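Local coordinates for hypothetical protein (Bacteroides fragilis, PDB 4JX0) that is of unknown function but binds magnesium and probably joins an N-terminal BT_3987-like domain to a C-terminal F5/8 type C (discoidin-like) domain, at residues K198-P203 and N225-I230; G207-G212 and N314-F319; T215-Y220 and S310-E315. All coordinates share one frame; numbering follows the deposited sequence.

Interaction 1 (K198-P203 and N225-I230)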
# COMPACT_ATOMS: atom_id res chain seq x y z
N LYS A 198 8.23 -3.08 25.31
CA LYS A 198 6.78 -3.07 25.44
C LYS A 198 6.20 -3.74 24.22
O LYS A 198 6.78 -3.65 23.13
CB LYS A 198 6.23 -1.64 25.63
CG LYS A 198 6.42 -1.11 27.05
CD LYS A 198 5.82 0.28 27.27
CE LYS A 198 4.38 0.24 27.74
NZ LYS A 198 3.85 1.60 28.04
N SER A 199 5.09 -4.45 24.39
CA SER A 199 4.42 -5.14 23.29
C SER A 199 2.95 -5.41 23.64
O SER A 199 2.60 -5.56 24.81
CB SER A 199 5.13 -6.45 22.98
OG SER A 199 4.48 -7.13 21.92
N ASP A 200 2.10 -5.50 22.61
CA ASP A 200 0.68 -5.81 22.81
C ASP A 200 0.46 -7.31 23.01
O ASP A 200 -0.61 -7.69 23.48
CB ASP A 200 -0.19 -5.31 21.65
CG ASP A 200 0.16 -5.88 20.29
OD1 ASP A 200 1.36 -6.22 20.08
OD2 ASP A 200 -0.75 -5.99 19.44
N ILE A 201 1.45 -8.17 22.65
CA ILE A 201 1.34 -9.62 22.80
C ILE A 201 2.50 -10.15 23.64
O ILE A 201 3.62 -9.64 23.54
CB ILE A 201 1.28 -10.31 21.41
CG1 ILE A 201 0.85 -11.77 21.56
CG2 ILE A 201 2.61 -10.20 20.63
CD1 ILE A 201 0.29 -12.37 20.32
N ARG A 202 2.21 -11.15 24.50
CA ARG A 202 3.18 -11.81 25.39
C ARG A 202 4.11 -10.82 26.10
O ARG A 202 5.32 -11.00 26.06
CB ARG A 202 4.02 -12.82 24.60
CG ARG A 202 3.20 -13.96 24.05
CD ARG A 202 4.00 -14.88 23.15
NE ARG A 202 3.11 -15.89 22.59
CZ ARG A 202 2.40 -15.77 21.47
NH1 ARG A 202 2.50 -14.68 20.72
NH2 ARG A 202 1.60 -16.75 21.08
N PRO A 203 3.57 -9.78 26.78
CA PRO A 203 4.47 -8.84 27.48
C PRO A 203 5.31 -9.51 28.56
O PRO A 203 6.47 -9.15 28.78
CB PRO A 203 3.50 -7.80 28.05
CG PRO A 203 2.19 -8.50 28.12
CD PRO A 203 2.16 -9.43 26.97
N ASN A 225 -0.86 -7.00 13.20
CA ASN A 225 -1.14 -5.87 14.10
C ASN A 225 -0.27 -5.88 15.34
O ASN A 225 -0.26 -4.87 16.05
CB ASN A 225 -2.62 -5.85 14.51
CG ASN A 225 -3.55 -5.64 13.34
OD1 ASN A 225 -3.29 -4.82 12.44
ND2 ASN A 225 -4.66 -6.36 13.32
N ASN A 226 0.47 -6.97 15.63
CA ASN A 226 1.37 -6.99 16.79
C ASN A 226 2.58 -6.12 16.52
O ASN A 226 2.97 -5.93 15.37
CB ASN A 226 1.85 -8.40 17.14
CG ASN A 226 0.77 -9.39 17.46
OD1 ASN A 226 0.75 -10.49 16.91
ND2 ASN A 226 -0.09 -9.08 18.40
N TYR A 227 3.18 -5.60 17.60
CA TYR A 227 4.37 -4.76 17.51
C TYR A 227 5.34 -5.06 18.66
O TYR A 227 4.97 -5.70 19.65
CB TYR A 227 3.98 -3.26 17.53
CG TYR A 227 3.28 -2.83 18.81
CD1 TYR A 227 4.00 -2.43 19.93
CD2 TYR A 227 1.89 -2.84 18.90
CE1 TYR A 227 3.35 -2.05 21.11
CE2 TYR A 227 1.23 -2.45 20.06
CZ TYR A 227 1.97 -2.07 21.17
OH TYR A 227 1.35 -1.69 22.35
N LEU A 228 6.57 -4.54 18.52
CA LEU A 228 7.62 -4.64 19.53
C LEU A 228 8.26 -3.28 19.67
O LEU A 228 8.86 -2.81 18.70
CB LEU A 228 8.65 -5.69 19.12
CG LEU A 228 9.93 -5.80 19.96
CD1 LEU A 228 9.61 -6.13 21.42
CD2 LEU A 228 10.87 -6.81 19.37
N THR A 229 8.14 -2.64 20.86
CA THR A 229 8.72 -1.32 21.10
C THR A 229 10.00 -1.44 21.91
O THR A 229 10.03 -2.15 22.91
CB THR A 229 7.73 -0.39 21.82
OG1 THR A 229 6.45 -0.50 21.22
CG2 THR A 229 8.16 1.06 21.78
N ILE A 230 11.05 -0.74 21.46
CA ILE A 230 12.35 -0.66 22.12
C ILE A 230 12.35 0.69 22.80
O ILE A 230 12.18 1.69 22.12
CB ILE A 230 13.52 -0.79 21.09
CG1 ILE A 230 13.78 -2.27 20.72
CG2 ILE A 230 14.81 -0.15 21.61
CD1 ILE A 230 12.64 -2.97 20.12

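Interaction 2 (G207-G212 and N314-F319). With MG (magnesium ion), chain D.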
# COMPACT_ATOMS: atom_id res chain seq x y z
N GLY A 207 11.36 -10.38 28.79
CA GLY A 207 12.63 -10.45 29.51
C GLY A 207 13.71 -11.19 28.75
O GLY A 207 14.91 -10.93 28.94
N SER A 208 13.29 -12.11 27.86
CA SER A 208 14.18 -12.90 27.00
C SER A 208 14.88 -12.06 25.91
O SER A 208 15.84 -12.55 25.32
CB SER A 208 13.38 -14.01 26.32
OG SER A 208 12.45 -13.49 25.38
N LEU A 209 14.39 -10.84 25.62
CA LEU A 209 14.96 -10.02 24.56
C LEU A 209 16.29 -9.38 24.97
O LEU A 209 16.99 -8.90 24.07
CB LEU A 209 13.96 -8.94 24.11
CG LEU A 209 12.60 -9.46 23.61
CD1 LEU A 209 11.69 -8.31 23.27
CD2 LEU A 209 12.74 -10.35 22.41
N ASN A 210 16.68 -9.39 26.27
CA ASN A 210 17.98 -8.86 26.70
C ASN A 210 18.64 -9.77 27.77
O ASN A 210 19.49 -9.30 28.53
CB ASN A 210 17.87 -7.40 27.18
CG ASN A 210 16.99 -7.15 28.37
OD1 ASN A 210 16.16 -7.99 28.77
ND2 ASN A 210 17.09 -5.95 28.92
N ASP A 211 18.34 -11.08 27.75
CA ASP A 211 19.01 -12.07 28.59
C ASP A 211 20.30 -12.45 27.83
O ASP A 211 20.60 -11.85 26.80
CB ASP A 211 18.10 -13.28 28.89
CG ASP A 211 17.67 -14.15 27.71
OD1 ASP A 211 18.13 -13.90 26.57
OD2 ASP A 211 16.87 -15.09 27.92
N GLY A 212 21.05 -13.43 28.28
CA GLY A 212 22.25 -13.80 27.53
C GLY A 212 21.99 -14.62 26.28
O GLY A 212 22.82 -14.65 25.37
N ASN A 314 14.44 -13.54 19.50
CA ASN A 314 15.11 -14.24 20.59
C ASN A 314 16.01 -13.33 21.42
O ASN A 314 16.29 -13.65 22.58
CB ASN A 314 15.97 -15.37 20.00
CG ASN A 314 15.19 -16.34 19.15
OD1 ASN A 314 13.96 -16.39 19.20
ND2 ASN A 314 15.88 -17.12 18.33
N GLU A 315 16.49 -12.23 20.82
CA GLU A 315 17.38 -11.27 21.47
C GLU A 315 17.41 -9.98 20.64
O GLU A 315 17.38 -10.07 19.42
CB GLU A 315 18.79 -11.87 21.59
CG GLU A 315 19.80 -11.05 22.36
CD GLU A 315 19.73 -11.09 23.87
OE1 GLU A 315 18.82 -11.75 24.43
OE2 GLU A 315 20.60 -10.44 24.50
N VAL A 316 17.44 -8.80 21.29
CA VAL A 316 17.49 -7.50 20.62
C VAL A 316 18.74 -6.78 21.10
O VAL A 316 18.95 -6.68 22.31
CB VAL A 316 16.22 -6.64 20.88
CG1 VAL A 316 16.32 -5.28 20.20
CG2 VAL A 316 14.96 -7.37 20.41
N THR A 317 19.57 -6.29 20.16
CA THR A 317 20.81 -5.55 20.46
C THR A 317 20.81 -4.27 19.65
O THR A 317 20.65 -4.34 18.44
CB THR A 317 22.04 -6.42 20.13
OG1 THR A 317 21.85 -7.75 20.63
CG2 THR A 317 23.33 -5.83 20.68
N ALA A 318 20.98 -3.11 20.30
CA ALA A 318 21.04 -1.80 19.63
C ALA A 318 22.51 -1.39 19.47
O ALA A 318 23.34 -1.87 20.23
CB ALA A 318 20.28 -0.77 20.43
N PHE A 319 22.83 -0.51 18.49
CA PHE A 319 24.20 -0.07 18.23
C PHE A 319 24.33 1.46 18.20
O PHE A 319 23.58 2.09 17.46
CB PHE A 319 24.69 -0.64 16.90
CG PHE A 319 24.81 -2.15 16.90
CD1 PHE A 319 23.70 -2.94 16.68
CD2 PHE A 319 26.02 -2.77 17.15
CE1 PHE A 319 23.79 -4.33 16.73
CE2 PHE A 319 26.12 -4.15 17.17
CZ PHE A 319 25.00 -4.93 16.96
MG MG D . 17.46 -13.70 24.42
O HOH W 1 16.13 -15.42 24.51

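Interaction 3 (T215-Y220 and S310-E315). With MG (magnesium ion), chain D.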
# COMPACT_ATOMS: atom_id res chain seq x y z
N THR A 215 19.69 -17.90 20.92
CA THR A 215 19.04 -18.97 20.14
C THR A 215 17.70 -19.48 20.72
O THR A 215 16.96 -20.13 19.99
CB THR A 215 20.02 -20.14 20.02
OG1 THR A 215 20.33 -20.62 21.34
CG2 THR A 215 21.31 -19.75 19.30
N ALA A 216 17.39 -19.21 22.00
CA ALA A 216 16.14 -19.67 22.63
C ALA A 216 15.02 -18.65 22.45
O ALA A 216 15.25 -17.45 22.63
CB ALA A 216 16.36 -19.93 24.11
N ASN A 217 13.80 -19.13 22.17
CA ASN A 217 12.66 -18.26 21.95
C ASN A 217 11.63 -18.35 23.08
O ASN A 217 11.36 -19.42 23.62
CB ASN A 217 11.97 -18.62 20.65
CG ASN A 217 10.81 -17.72 20.34
OD1 ASN A 217 9.66 -18.07 20.59
ND2 ASN A 217 11.10 -16.50 19.93
N ASN A 218 11.03 -17.19 23.38
CA ASN A 218 9.93 -17.01 24.33
C ASN A 218 8.90 -16.03 23.75
O ASN A 218 7.70 -16.31 23.83
CB ASN A 218 10.45 -16.56 25.68
CG ASN A 218 11.07 -17.68 26.47
OD1 ASN A 218 10.39 -18.63 26.87
ND2 ASN A 218 12.38 -17.62 26.70
N TRP A 219 9.34 -14.91 23.14
CA TRP A 219 8.47 -13.92 22.51
C TRP A 219 8.41 -14.08 20.99
O TRP A 219 9.44 -14.22 20.33
CB TRP A 219 8.96 -12.50 22.82
CG TRP A 219 8.01 -11.44 22.37
CD1 TRP A 219 6.93 -10.96 23.05
CD2 TRP A 219 8.03 -10.76 21.11
NE1 TRP A 219 6.28 -10.01 22.30
CE2 TRP A 219 6.93 -9.87 21.10
CE3 TRP A 219 8.84 -10.84 19.97
CZ2 TRP A 219 6.64 -9.05 20.00
CZ3 TRP A 219 8.56 -10.02 18.89
CH2 TRP A 219 7.46 -9.16 18.90
N TYR A 220 7.19 -13.97 20.44
CA TYR A 220 6.93 -14.01 19.01
C TYR A 220 5.57 -13.38 18.73
O TYR A 220 4.73 -13.30 19.63
CB TYR A 220 7.00 -15.46 18.47
CG TYR A 220 6.08 -16.44 19.16
CD1 TYR A 220 6.49 -17.11 20.31
CD2 TYR A 220 4.85 -16.77 18.62
CE1 TYR A 220 5.67 -18.04 20.94
CE2 TYR A 220 4.03 -17.73 19.22
CZ TYR A 220 4.44 -18.35 20.39
OH TYR A 220 3.65 -19.27 21.05
N SER A 310 4.09 -13.97 11.59
CA SER A 310 4.49 -14.48 12.89
C SER A 310 5.99 -14.66 12.87
O SER A 310 6.47 -15.49 12.10
CB SER A 310 3.79 -15.79 13.21
OG SER A 310 4.28 -16.37 14.40
N VAL A 311 6.74 -13.87 13.65
CA VAL A 311 8.20 -13.96 13.68
C VAL A 311 8.68 -14.14 15.12
O VAL A 311 8.05 -13.63 16.05
CB VAL A 311 8.90 -12.72 13.02
CG1 VAL A 311 8.23 -12.34 11.71
CG2 VAL A 311 8.95 -11.52 13.96
N ASP A 312 9.83 -14.80 15.28
CA ASP A 312 10.52 -14.97 16.55
C ASP A 312 11.51 -13.86 16.74
O ASP A 312 12.19 -13.51 15.79
CB ASP A 312 11.31 -16.30 16.59
CG ASP A 312 10.53 -17.57 16.81
OD1 ASP A 312 9.30 -17.49 16.96
OD2 ASP A 312 11.16 -18.66 16.83
N VAL A 313 11.63 -13.32 17.95
CA VAL A 313 12.69 -12.37 18.29
C VAL A 313 13.25 -12.94 19.59
O VAL A 313 12.55 -12.98 20.60
CB VAL A 313 12.28 -10.88 18.34
CG1 VAL A 313 13.50 -10.00 18.59
CG2 VAL A 313 11.63 -10.47 17.01
N ASN A 314 14.44 -13.54 19.50
CA ASN A 314 15.11 -14.24 20.59
C ASN A 314 16.01 -13.33 21.42
O ASN A 314 16.29 -13.65 22.58
CB ASN A 314 15.97 -15.37 20.00
CG ASN A 314 15.19 -16.34 19.15
OD1 ASN A 314 13.96 -16.39 19.20
ND2 ASN A 314 15.88 -17.12 18.33
N GLU A 315 16.49 -12.23 20.82
CA GLU A 315 17.38 -11.27 21.47
C GLU A 315 17.41 -9.98 20.64
O GLU A 315 17.38 -10.07 19.42
CB GLU A 315 18.79 -11.87 21.59
CG GLU A 315 19.80 -11.05 22.36
CD GLU A 315 19.73 -11.09 23.87
OE1 GLU A 315 18.82 -11.75 24.43
OE2 GLU A 315 20.60 -10.44 24.50
MG MG D . 17.46 -13.70 24.42
O HOH W 1 16.13 -15.42 24.51
O HOH W 2 12.31 -14.46 22.99

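Interaction 1 (K198-P203 and N225-I230)
Thr-229 N donates to Lys-198 O at 2.8 Å in a nearly straight bond (170° at the hydrogen), and the return bond from Lys-198 N to Thr-229 O, 3.1 Å long, closes an antiparallel hydrogen-bonded pair. Around Asp-200, side-chain bonds join the segments. Its OD1 accepts Tyr-227 N at 3.1 Å on the syn side, although the donor stands well out of the carboxylate plane, while OD2 takes a weak bond from Asn-226 ND2 at 3.3 Å. With CG placed between its backbone N and carbonyl carbon (chi1 59°), Asp-200 also lies over one face of the Tyr-227 ring. There OD1 sits toward the rim, and the two planes are nearly parallel, 13° apart. Ser-199 OG lies 2.7 Å from Tyr-227 O. Ile-201 packs on the Asn-226 amide, CB to ND2 being 3.5 Å, and the OD1 of that amide is held by Ser-222 N and Asn-223 N. In this five-stranded antiparallel sheet 196-199 is an outermost strand, and 227-232 separates it from 296-304, whose Arg-298 bonds Thr-229 OG1 and makes a cation-pi contact with Tyr-227. The Asp-200 carboxylate gives Tyr-227 N an acceptor and holds the Asn-226 amide more weakly, so the contact continues through side-chain chemistry.

Interaction 2 (G207-G212 and N314-F319)
The 3-10 turn that includes 207-209 meets strand 312-319 at Leu-209 and Glu-315, whose CA atoms come within 4.1 Å, and Val-316 N donates to Leu-209 O at 2.8 Å. That bond is nearly straight (167° at the hydrogen) and lies in the carbonyl plane. Leu-209 and Val-316 add an apolar touch, CB to CG2 at 4.1 Å, and both side chains also rest on Phe-197 of strand 196-199. The polar side chains instead converge on a magnesium ion. Glu-315 starts out from the turn, but its chain bends at chi2 (79°) and swings the carboxylate back, so that OE1 binds the metal at 2.4 Å. Asp-211 comes in across it, with its carboxylate plane close to parallel to that of Glu-315, and gives OD1 to the ion at 2.3 Å. Two backbone carbonyls join them: Ser-208 O at 2.2 Å and Asn-314 O at the same distance from the metal. The beta-sandwich is consistent with an F5/8 type C (discoidin-like) domain, and the site ties a loop between strands 196-199 and 219-220 to the last strand of the chain. A water and Asn-213 O complete six oxygens around the ion. The geometry is consistent with an octahedron, since Glu-315 OE1 and the water stand opposite each other (about 176° at the metal), and Asp-211 OD1 and Asn-314 O are roughly opposite. The crowding of these oxygens, which are not hydrogen-bonded to one another, is explained by the cation they share. In the second shell Asn-192 ND2 bonds Glu-315 OE2, steadying the carboxylate from its other oxygen, which also lies 2.7 Å from Asp-211 O, while Ser-208 OG is turned to Lys-205 O.

Interaction 3 (T215-Y220 and S310-E315)
The amide of Asn-217 lies stacked on the carboxylate of Asp-312, the two planes 15° apart and Asn-217 ND2 3.3 Å from Asp-312 CG. At the amide's edge, ND2 donates to Asn-314 OD1 at 3.0 Å; the acceptor is close to the Asn-217 plane and the bond fairly straight (161°). The same nitrogen gives a second bond, to Trp-219 O, at 2.8 Å. Holding CG anti to the backbone N (chi1 -177°) carries the amide to this junction, and the two bonds fix its rotation. The Trp-219 ring receives Val-313 at its edge, CZ3 to CG2 being 3.6 Å, and its NE1 bonds Ile-201 O. Strands 219-220 and 312-319 pair here antiparallel, weakly, as part of the antiparallel sheet that also holds strand 235-244. Tyr-220 and Asp-312 form a non-hydrogen-bonded pair with side chains pointing the same way, and Val-313 N makes a weak bond to Trp-219 O at 3.4 Å. Next to this bond, on the same edge, a water accepts from Trp-219 N and donates to Val-313 O at 2.8 Å, bridging the two backbones. Asp-312 OD2 is taken by Asn-246 ND2. Toward the magnesium ion, the metal-bound water donates to Ala-216 O at 2.9 Å.

All three contacts lie in the C-terminal domain, their centres 14 Å (interactions 1 and 2), 12 Å (1 and 3) and 10 Å (2 and 3) apart. Along the chain, 198-203, 207-212, 215-220 and 225-230 follow one another, whereas 310-315 and 314-319 come about eighty residues later, as overlapping segments leading into and along strand 312-319. Interactions 2 and 3 share Asn-314, Glu-315, the magnesium ion and its water; interaction 1 belongs to a different, five-stranded sheet. It meets interaction 2 through Leu-228 CD1 and Leu-209 CD1, 3.5 Å apart, and interaction 3 through Ile-201 and Trp-219. The loop between strands 196-199 and 219-220 thus connects two sheets and carries metal ligands against the terminal strand.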